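Local coordinates for protein dienelactone hydrolase (PDB 2O2G) that probably acts as a hydrolase of the dienelactone hydrolase family, with the alpha/beta-hydrolase fold, at residues H8-Y13 against N27-N32; T35-F40 against L114-F119; Q61-A66 against W217-L222. All blocks are in the same frame, centred on the assembly; numbering follows the deposited sequence. Where two conformers were deposited one is given.

Interaction 1. Residues H8-Y13 against N27-N32; sequences HQPQEY and NLVIPN
The ring of Y13 meets L28 with its edge: the carbonyl O of L28 lies near the ring plane, 3.8 Å from Y13 CD1, and a bridging water sits at the edge in the same plane. The motif is a beta hairpin, strand 12-19 returning as strand 22-29, at one margin of the mixed sheet; the touching parts run 153° apart, antiparallel with some splay. Y13 and L28 form a hydrogen-bonded antiparallel pair. Y13 N donates to L28 O over 2.8 Å, and L28 N returns a nearly straight bond (173° at the hydrogen) to Y13 O, approaching in the carbonyl plane. With CG of Y13 anti to the carbonyl carbon (chi1 -72°), the ring is directed back along its own strand, where Y13 OH donates to Q11 OE1, entering from above the amide plane, which probably limits the rotation of both groups. Toward the N terminus no further direct N-H...O bond joins the two segments. One water bridges them, giving a hydrogen bond to Q11 O (2.6 Å) and accepting one from I30 N. The face bearing V29 is apolar at its centre: CG2 of V29 packs on CG of E12, whose chain then runs extended to place its carboxylate in a salt bridge with R54. On the inner side V29 and N27 bond through their backbones to T67 and L69, which ties the hairpin to strand 66-70. Nearer the start of the chain the pyrrolidine of P10 crosses V29 obliquely, its CB 3.7 Å from V29 CG1 and 4.0 Å from P31 CA.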
loop_
_atom_site.group_PDB
_atom_site.type_symbol
_atom_site.label_atom_id
_atom_site.label_comp_id
_atom_site.label_asym_id
_atom_site.label_seq_id
_atom_site.Cartn_x
_atom_site.Cartn_y
_atom_site.Cartn_z
ATOM N N HIS A 8 -9.288 -22.024 12.289
ATOM C CA HIS A 8 -9.437 -22.402 10.851
ATOM C C HIS A 8 -9.065 -21.237 9.939
ATOM O O HIS A 8 -7.877 -20.980 9.710
ATOM N N GLN A 9 -10.084 -20.549 9.411
ATOM C CA GLN A 9 -9.872 -19.388 8.535
ATOM C C GLN A 9 -9.417 -18.212 9.411
ATOM O O GLN A 9 -9.855 -18.075 10.561
ATOM C CB GLN A 9 -11.135 -19.029 7.731
ATOM N N PRO A 10 -8.543 -17.355 8.872
ATOM C CA PRO A 10 -7.996 -16.290 9.706
ATOM C C PRO A 10 -9.053 -15.237 10.113
ATOM O O PRO A 10 -9.974 -14.949 9.367
ATOM C CB PRO A 10 -6.881 -15.716 8.837
ATOM C CG PRO A 10 -7.302 -15.986 7.450
ATOM C CD PRO A 10 -8.042 -17.292 7.490
ATOM N N GLN A 11 -8.904 -14.701 11.308
ATOM C CA GLN A 11 -9.852 -13.767 11.869
ATOM C C GLN A 11 -9.495 -12.312 11.545
ATOM O O GLN A 11 -8.322 -11.931 11.422
ATOM C CB GLN A 11 -9.855 -13.928 13.371
ATOM C CG GLN A 11 -10.146 -15.340 13.898
ATOM C CD GLN A 11 -9.647 -15.533 15.332
ATOM O OE1 GLN A 11 -8.510 -15.161 15.656
ATOM N NE2 GLN A 11 -10.482 -16.139 16.183
ATOM N N GLU A 12 -10.525 -11.488 11.462
ATOM C CA GLU A 12 -10.361 -10.081 11.131
ATOM C C GLU A 12 -10.527 -9.306 12.457
ATOM O O GLU A 12 -11.515 -9.484 13.156
ATOM C CB GLU A 12 -11.458 -9.761 10.138
ATOM C CG GLU A 12 -11.201 -8.672 9.225
ATOM C CD GLU A 12 -12.372 -8.442 8.275
ATOM O OE1 GLU A 12 -12.900 -9.396 7.622
ATOM O OE2 GLU A 12 -12.762 -7.276 8.223
ATOM N N TYR A 13 -9.526 -8.520 12.812
ATOM C CA TYR A 13 -9.531 -7.731 14.024
ATOM C C TYR A 13 -9.688 -6.261 13.732
ATOM O O TYR A 13 -8.895 -5.686 13.002
ATOM C CB TYR A 13 -8.251 -7.934 14.839
ATOM C CG TYR A 13 -8.217 -9.276 15.491
ATOM C CD1 TYR A 13 -7.828 -10.411 14.798
ATOM C CD2 TYR A 13 -8.602 -9.417 16.804
ATOM C CE1 TYR A 13 -7.856 -11.671 15.436
ATOM C CE2 TYR A 13 -8.615 -10.630 17.423
ATOM C CZ TYR A 13 -8.251 -11.749 16.742
ATOM O OH TYR A 13 -8.289 -12.951 17.433
ATOM N N ASN A 27 -8.119 -2.827 10.034
ATOM C CA ASN A 27 -8.637 -4.180 10.009
ATOM C C ASN A 27 -7.370 -5.051 9.813
ATOM O O ASN A 27 -6.686 -4.998 8.760
ATOM C CB ASN A 27 -9.773 -4.338 8.961
ATOM C CG ASN A 27 -11.094 -3.491 9.293
ATOM O OD1 ASN A 27 -11.435 -3.174 10.454
ATOM N ND2 ASN A 27 -11.860 -3.193 8.237
ATOM N N LEU A 28 -7.035 -5.800 10.880
ATOM C CA LEU A 28 -5.852 -6.644 10.929
ATOM C C LEU A 28 -6.190 -8.101 10.803
ATOM O O LEU A 28 -7.049 -8.621 11.537
ATOM C CB LEU A 28 -5.133 -6.434 12.269
ATOM C CG LEU A 28 -3.831 -7.181 12.590
ATOM C CD1 LEU A 28 -2.637 -6.791 11.701
ATOM C CD2 LEU A 28 -3.514 -6.915 14.061
ATOM N N VAL A 29 -5.534 -8.768 9.864
ATOM C CA VAL A 29 -5.686 -10.226 9.720
ATOM C C VAL A 29 -4.289 -10.846 9.726
ATOM O O VAL A 29 -3.440 -10.411 8.973
ATOM C CB VAL A 29 -6.352 -10.628 8.385
ATOM C CG1 VAL A 29 -6.411 -12.140 8.265
ATOM C CG2 VAL A 29 -7.725 -10.049 8.263
ATOM N N ILE A 30 -4.064 -11.880 10.541
ATOM C CA ILE A 30 -2.739 -12.526 10.601
ATOM C C ILE A 30 -2.897 -14.027 10.472
ATOM O O ILE A 30 -3.222 -14.690 11.468
ATOM C CB ILE A 30 -2.012 -12.258 11.946
ATOM C CG1 ILE A 30 -1.827 -10.766 12.187
ATOM C CG2 ILE A 30 -0.605 -12.941 11.937
ATOM C CD1 ILE A 30 -1.342 -10.396 13.574
ATOM N N PRO A 31 -2.739 -14.569 9.256
ATOM C CA PRO A 31 -2.882 -16.036 9.213
ATOM C C PRO A 31 -1.834 -16.771 10.033
ATOM O O PRO A 31 -0.745 -16.267 10.227
ATOM C CB PRO A 31 -2.681 -16.373 7.730
ATOM C CG PRO A 31 -2.855 -15.057 6.963
ATOM C CD PRO A 31 -2.459 -13.990 7.921
ATOM N N ASN A 32 -2.158 -17.986 10.461
ATOM C CA ASN A 32 -1.224 -18.805 11.233
ATOM C C ASN A 32 0.068 -18.990 10.453
ATOM O O ASN A 32 0.036 -19.209 9.237
ATOM C CB ASN A 32 -1.852 -20.171 11.556
ATOM C CG ASN A 32 -3.051 -20.058 12.485
ATOM O OD1 ASN A 32 -3.197 -19.066 13.198
ATOM N ND2 ASN A 32 -3.912 -21.081 12.485
HETATM O O HOH W 1 -6.058 -13.032 12.223
#

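Interaction 2. Residues T35-F40 against L114-F119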
loop_
_atom_site.group_PDB
_atom_site.type_symbol
_atom_site.label_atom_id
_atom_site.label_comp_id
_atom_site.label_asym_id
_atom_site.label_seq_id
_atom_site.Cartn_x
_atom_site.Cartn_y
_atom_site.Cartn_z
ATOM N N THR A 35 4.783 -14.640 8.231
ATOM C CA THR A 35 6.083 -13.994 8.401
ATOM C C THR A 35 6.102 -12.545 7.849
ATOM O O THR A 35 6.922 -11.751 8.284
ATOM C CB THR A 35 7.190 -14.803 7.705
ATOM O OG1 THR A 35 7.021 -14.738 6.284
ATOM C CG2 THR A 35 7.146 -16.256 8.143
ATOM N N GLY A 36 5.207 -12.211 6.921
ATOM C CA GLY A 36 5.148 -10.870 6.347
ATOM C C GLY A 36 3.796 -10.237 6.578
ATOM O O GLY A 36 2.795 -10.956 6.778
ATOM N N ILE A 37 3.776 -8.897 6.612
ATOM C CA ILE A 37 2.527 -8.175 6.711
ATOM C C ILE A 37 2.526 -7.055 5.677
ATOM O O ILE A 37 3.527 -6.338 5.508
ATOM C CB ILE A 37 2.247 -7.637 8.126
ATOM C CG1 ILE A 37 0.793 -7.126 8.207
ATOM C CG2 ILE A 37 3.249 -6.574 8.525
ATOM C CD1 ILE A 37 0.293 -6.932 9.619
ATOM N N VAL A 38 1.396 -6.941 4.990
ATOM C CA VAL A 38 1.199 -5.916 3.985
ATOM C C VAL A 38 0.275 -4.807 4.505
ATOM O O VAL A 38 -0.911 -5.030 4.790
ATOM C CB VAL A 38 0.613 -6.535 2.731
ATOM C CG1 VAL A 38 0.378 -5.463 1.662
ATOM C CG2 VAL A 38 1.545 -7.651 2.236
ATOM N N LEU A 39 0.841 -3.616 4.630
ATOM C CA LEU A 39 0.099 -2.447 5.021
ATOM C C LEU A 39 -0.412 -1.760 3.748
ATOM O O LEU A 39 0.378 -1.444 2.841
ATOM C CB LEU A 39 0.977 -1.522 5.833
ATOM C CG LEU A 39 0.377 -0.226 6.408
ATOM C CD1 LEU A 39 -0.775 -0.379 7.372
ATOM C CD2 LEU A 39 1.472 0.484 7.119
ATOM N N PHE A 40 -1.728 -1.536 3.686
ATOM C CA PHE A 40 -2.378 -0.918 2.518
ATOM C C PHE A 40 -2.603 0.585 2.627
ATOM O O PHE A 40 -3.143 1.020 3.604
ATOM C CB PHE A 40 -3.757 -1.538 2.295
ATOM C CG PHE A 40 -3.726 -2.881 1.707
ATOM C CD1 PHE A 40 -3.312 -3.962 2.454
ATOM C CD2 PHE A 40 -4.171 -3.096 0.404
ATOM C CE1 PHE A 40 -3.302 -5.224 1.906
ATOM C CE2 PHE A 40 -4.180 -4.361 -0.133
ATOM C CZ PHE A 40 -3.728 -5.420 0.607
ATOM N N LEU A 114 6.591 -9.478 12.247
ATOM C CA LEU A 114 6.228 -9.503 10.839
ATOM C C LEU A 114 7.026 -8.535 9.968
ATOM O O LEU A 114 7.251 -7.384 10.347
ATOM C CB LEU A 114 4.727 -9.260 10.693
ATOM C CG LEU A 114 3.817 -10.313 11.352
ATOM C CD1 LEU A 114 2.398 -9.771 11.462
ATOM C CD2 LEU A 114 3.831 -11.656 10.602
ATOM N N LYS A 115 7.438 -8.999 8.789
ATOM C CA LYS A 115 8.149 -8.123 7.839
ATOM C C LYS A 115 7.148 -7.243 7.081
ATOM O O LYS A 115 6.257 -7.727 6.358
ATOM C CB LYS A 115 9.073 -8.893 6.898
ATOM C CG LYS A 115 10.405 -9.315 7.556
ATOM C CD LYS A 115 10.272 -10.438 8.500
ATOM C CE LYS A 115 11.546 -10.648 9.323
ATOM N NZ LYS A 115 12.756 -10.696 8.484
ATOM N N VAL A 116 7.332 -5.936 7.213
ATOM C CA VAL A 116 6.394 -5.011 6.630
ATOM C C VAL A 116 6.628 -4.739 5.162
ATOM O O VAL A 116 7.748 -4.469 4.736
ATOM C CB VAL A 116 6.332 -3.668 7.374
ATOM C CG1 VAL A 116 5.373 -2.702 6.664
ATOM C CG2 VAL A 116 5.877 -3.870 8.834
ATOM N N GLY A 117 5.531 -4.801 4.402
ATOM C CA GLY A 117 5.515 -4.405 2.995
ATOM C C GLY A 117 4.356 -3.429 2.789
ATOM O O GLY A 117 3.393 -3.430 3.546
ATOM N N TYR A 118 4.412 -2.628 1.729
ATOM C CA TYR A 118 3.339 -1.682 1.456
ATOM C C TYR A 118 2.643 -1.979 0.129
ATOM O O TYR A 118 3.304 -2.358 -0.894
ATOM C CB TYR A 118 3.843 -0.239 1.367
ATOM C CG TYR A 118 4.455 0.422 2.596
ATOM C CD1 TYR A 118 4.129 0.059 3.886
ATOM C CD2 TYR A 118 5.286 1.513 2.426
ATOM C CE1 TYR A 118 4.684 0.722 4.970
ATOM C CE2 TYR A 118 5.824 2.200 3.492
ATOM C CZ TYR A 118 5.529 1.819 4.755
ATOM O OH TYR A 118 6.114 2.537 5.772
ATOM N N PHE A 119 1.324 -1.850 0.154
ATOM C CA PHE A 119 0.508 -1.944 -1.057
ATOM C C PHE A 119 -0.178 -0.617 -1.157
ATOM O O PHE A 119 -1.100 -0.344 -0.387
ATOM C CB PHE A 119 -0.485 -3.105 -1.042
ATOM C CG PHE A 119 -1.289 -3.214 -2.330
ATOM C CD1 PHE A 119 -2.420 -2.424 -2.540
ATOM C CD2 PHE A 119 -0.908 -4.083 -3.335
ATOM C CE1 PHE A 119 -3.157 -2.520 -3.758
ATOM C CE2 PHE A 119 -1.623 -4.161 -4.565
ATOM C CZ PHE A 119 -2.728 -3.393 -4.775
#
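F40 and F119 make the tight end of this contact, with F40 CD2 3.5 Å from F119 CD1. Their planes stand 40° apart, and F119 CB forms a CH-pi contact over one face of the F40 ring, 16° off its normal. F119 CB also touches V38 CG1 at 3.7 Å, while helix 51-63 covers this face through N53 and L60. The face of I37 and L39 is packed as well: I37 CG2 meets V116 CG2 side by side, L114 crosses I37 at about a right angle, and L39 CD2 comes to 3.9 Å from CE1 of Y118, whose hydroxyl is hydrogen-bonded to T102. Five backbone bonds join the strands, for example G117 N to I37 O at 2.8 Å, in parallel register from G36-K115 to F40-F119. The solvent side is limited to T35 and, in part, K115. There K115 N still bonds to T35 O, and the lysine's CB and CD pass T35 O, CD at 3.6 Å, before the chain bends away. Strands 36-41 and 115-121 are central parallel neighbours of the alpha/beta-hydrolase sheet, and strand 115-121 leads into a GxSxG sequence at G120, S122 and G124, consistent with the nucleophile elbow of this fold.

Interaction 3. Residues Q61-A66 against W217-L222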
loop_
_atom_site.group_PDB
_atom_site.type_symbol
_atom_site.label_atom_id
_atom_site.label_comp_id
_atom_site.label_asym_id
_atom_site.label_seq_id
_atom_site.Cartn_x
_atom_site.Cartn_y
_atom_site.Cartn_z
ATOM N N GLN A 61 -3.905 -12.896 2.061
ATOM C CA GLN A 61 -4.188 -13.766 3.232
ATOM C C GLN A 61 -4.176 -15.246 2.848
ATOM O O GLN A 61 -3.661 -16.083 3.578
ATOM C CB GLN A 61 -5.541 -13.416 3.830
ATOM C CG GLN A 61 -5.614 -12.045 4.505
ATOM C CD GLN A 61 -7.025 -11.533 4.627
ATOM O OE1 GLN A 61 -7.990 -12.303 4.597
ATOM N NE2 GLN A 61 -7.164 -10.230 4.761
ATOM N N GLN A 62 -4.817 -15.572 1.733
ATOM C CA GLN A 62 -4.891 -16.938 1.224
ATOM C C GLN A 62 -3.504 -17.512 0.895
ATOM O O GLN A 62 -3.304 -18.708 0.951
ATOM C CB GLN A 62 -5.793 -16.993 -0.018
ATOM C CG GLN A 62 -7.317 -16.980 0.303
ATOM C CD GLN A 62 -8.247 -16.793 -0.934
ATOM O OE1 GLN A 62 -7.802 -16.566 -2.071
ATOM N NE2 GLN A 62 -9.558 -16.884 -0.686
ATOM N N ALA A 63 -2.554 -16.651 0.527
ATOM C CA ALA A 63 -1.206 -17.090 0.275
ATOM C C ALA A 63 -0.418 -17.180 1.595
ATOM O O ALA A 63 0.704 -17.661 1.596
ATOM C CB ALA A 63 -0.526 -16.168 -0.735
ATOM N N GLY A 64 -0.993 -16.703 2.705
ATOM C CA GLY A 64 -0.359 -16.778 4.035
ATOM C C GLY A 64 0.296 -15.500 4.549
ATOM O O GLY A 64 1.105 -15.553 5.480
ATOM N N LEU A 65 -0.027 -14.360 3.922
ATOM C CA LEU A 65 0.446 -13.055 4.337
ATOM C C LEU A 65 -0.549 -12.367 5.233
ATOM O O LEU A 65 -1.767 -12.410 4.968
ATOM C CB LEU A 65 0.632 -12.141 3.130
ATOM C CG LEU A 65 1.874 -12.427 2.274
ATOM C CD1 LEU A 65 1.710 -11.865 0.861
ATOM C CD2 LEU A 65 3.156 -11.899 2.962
ATOM N N ALA A 66 -0.024 -11.717 6.272
ATOM C CA ALA A 66 -0.830 -10.887 7.148
ATOM C C ALA A 66 -1.151 -9.632 6.396
ATOM O O ALA A 66 -0.411 -9.256 5.475
ATOM C CB ALA A 66 -0.066 -10.524 8.420
ATOM N N TRP A 217 5.166 -11.033 -5.392
ATOM C CA TRP A 217 6.175 -10.083 -4.948
ATOM C C TRP A 217 6.383 -10.111 -3.446
ATOM O O TRP A 217 7.536 -10.211 -2.975
ATOM C CB TRP A 217 5.812 -8.668 -5.394
ATOM C CG TRP A 217 6.906 -7.645 -5.312
ATOM C CD1 TRP A 217 7.076 -6.707 -4.337
ATOM C CD2 TRP A 217 7.937 -7.401 -6.280
ATOM N NE1 TRP A 217 8.156 -5.940 -4.611
ATOM C CE2 TRP A 217 8.705 -6.326 -5.803
ATOM C CE3 TRP A 217 8.288 -7.998 -7.499
ATOM C CZ2 TRP A 217 9.811 -5.812 -6.504
ATOM C CZ3 TRP A 217 9.369 -7.507 -8.195
ATOM C CH2 TRP A 217 10.123 -6.398 -7.698
ATOM N N PHE A 218 5.285 -9.999 -2.702
ATOM C CA PHE A 218 5.359 -9.958 -1.226
ATOM C C PHE A 218 5.846 -11.280 -0.667
ATOM O O PHE A 218 6.626 -11.323 0.299
ATOM C CB PHE A 218 3.987 -9.582 -0.640
ATOM C CG PHE A 218 3.589 -8.149 -0.889
ATOM C CD1 PHE A 218 4.454 -7.115 -0.600
ATOM C CD2 PHE A 218 2.334 -7.833 -1.374
ATOM C CE1 PHE A 218 4.070 -5.819 -0.770
ATOM C CE2 PHE A 218 1.952 -6.510 -1.539
ATOM C CZ PHE A 218 2.819 -5.524 -1.271
HETATM N N MSE A 219 5.407 -12.392 -1.256
HETATM C CA MSE A 219 5.866 -13.681 -0.763
HETATM C C MSE A 219 7.377 -13.807 -0.895
HETATM O O MSE A 219 8.057 -14.329 0.009
HETATM C CB MSE A 219 5.116 -14.811 -1.463
HETATM C CG MSE A 219 3.670 -14.859 -1.024
HETATM SE SE MSE A 219 3.546 -15.534 0.777
HETATM C CE MSE A 219 4.167 -17.225 0.286
ATOM N N HIS A 220 7.917 -13.311 -1.985
ATOM C CA HIS A 220 9.368 -13.390 -2.174
ATOM C C HIS A 220 10.148 -12.477 -1.242
ATOM O O HIS A 220 11.132 -12.918 -0.639
ATOM C CB HIS A 220 9.766 -13.047 -3.597
ATOM C CG HIS A 220 11.241 -13.099 -3.824
ATOM N ND1 HIS A 220 11.953 -14.283 -3.812
ATOM C CD2 HIS A 220 12.148 -12.120 -4.054
ATOM C CE1 HIS A 220 13.230 -14.029 -4.030
ATOM N NE2 HIS A 220 13.373 -12.723 -4.186
ATOM N N TYR A 221 9.723 -11.215 -1.153
ATOM C CA TYR A 221 10.440 -10.204 -0.383
ATOM C C TYR A 221 10.105 -10.069 1.103
ATOM O O TYR A 221 10.891 -9.492 1.811
ATOM C CB TYR A 221 10.355 -8.818 -1.068
ATOM C CG TYR A 221 11.141 -8.736 -2.342
ATOM C CD1 TYR A 221 12.519 -8.714 -2.311
ATOM C CD2 TYR A 221 10.516 -8.649 -3.580
ATOM C CE1 TYR A 221 13.256 -8.657 -3.446
ATOM C CE2 TYR A 221 11.254 -8.586 -4.740
ATOM C CZ TYR A 221 12.634 -8.586 -4.669
ATOM O OH TYR A 221 13.407 -8.518 -5.808
ATOM N N LEU A 222 8.982 -10.593 1.586
ATOM C CA LEU A 222 8.638 -10.450 3.024
ATOM C C LEU A 222 8.916 -11.725 3.817
ATOM O O LEU A 222 8.088 -12.193 4.632
ATOM C CB LEU A 222 7.184 -10.027 3.191
ATOM C CG LEU A 222 6.808 -8.694 2.570
ATOM C CD1 LEU A 222 5.373 -8.343 2.898
ATOM C CD2 LEU A 222 7.763 -7.594 3.050
#
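The C-terminal ends of two helices meet here without a backbone hydrogen bond between them: L65 and M219 have the nearest CA atoms, 7.5 Å apart, and helix 51-63 closes just before L65 in a Schellman motif, where G64 has positive phi (102°) and two bonds run back into the last turn, one of them G64 N to Q61 O. This turn brings L65 round to face helix 206-221. The leucine meets three residues with different branches. Its CD1 reaches F218 CB at 3.6 Å, the two side chains crossing at about a right angle, while CD2 approaches L222 CD1 at 4.2 Å. The branch point, CG, lies 3.8 Å from the selenium of M219, a selenomethionine. That side chain is bent at chi2 (-73°) and chi3 (-66°), which carries SE across to A63 O at the end of helix 51-63; M219 has a second conformer, so its selenium contacts hold for this one alone. In the alpha/beta-hydrolase fold seen here, these are two helices on one side of the sheet: F218 and L222 rest on V38 of strand 36-41 and on strand 139-145, and L60 lies against both L65 and F218. Shortening L65 to an alanine is likely to leave F218 CB and L222 CD1 without their apolar partner and to open a gap between the two helix ends. The contact changes from buried to exposed across its width, with L65, F218 and L222 inside and M219 outside. At the inner edge L222 N bonds to F218 O, holding the last turn of helix 206-221, and L222 O accepts a hydrogen bond from T35 OG1.

Interaction 2 is the core contact, 10 of its 12 touching residues buried, whereas interaction 1 lies at the sheet margin, its centre about 18 Å from the chain's centre, with four of nine exposed. Both are sheet pairings, but one is parallel and bonded throughout, the other antiparallel and partly bridged by water. Interaction 3, largely buried but with M219 at its exposed side, has no hydrogen bond across it and relies on apolar packing outside the sheet. A66 joins them: its N and O make probable hydrogen bonds to G36 O and V38 N of interaction 2, and its CB packs on V29 O of interaction 1. L28 CD1 and I37 CD1, 3.6 Å apart, link interactions 1 and 2.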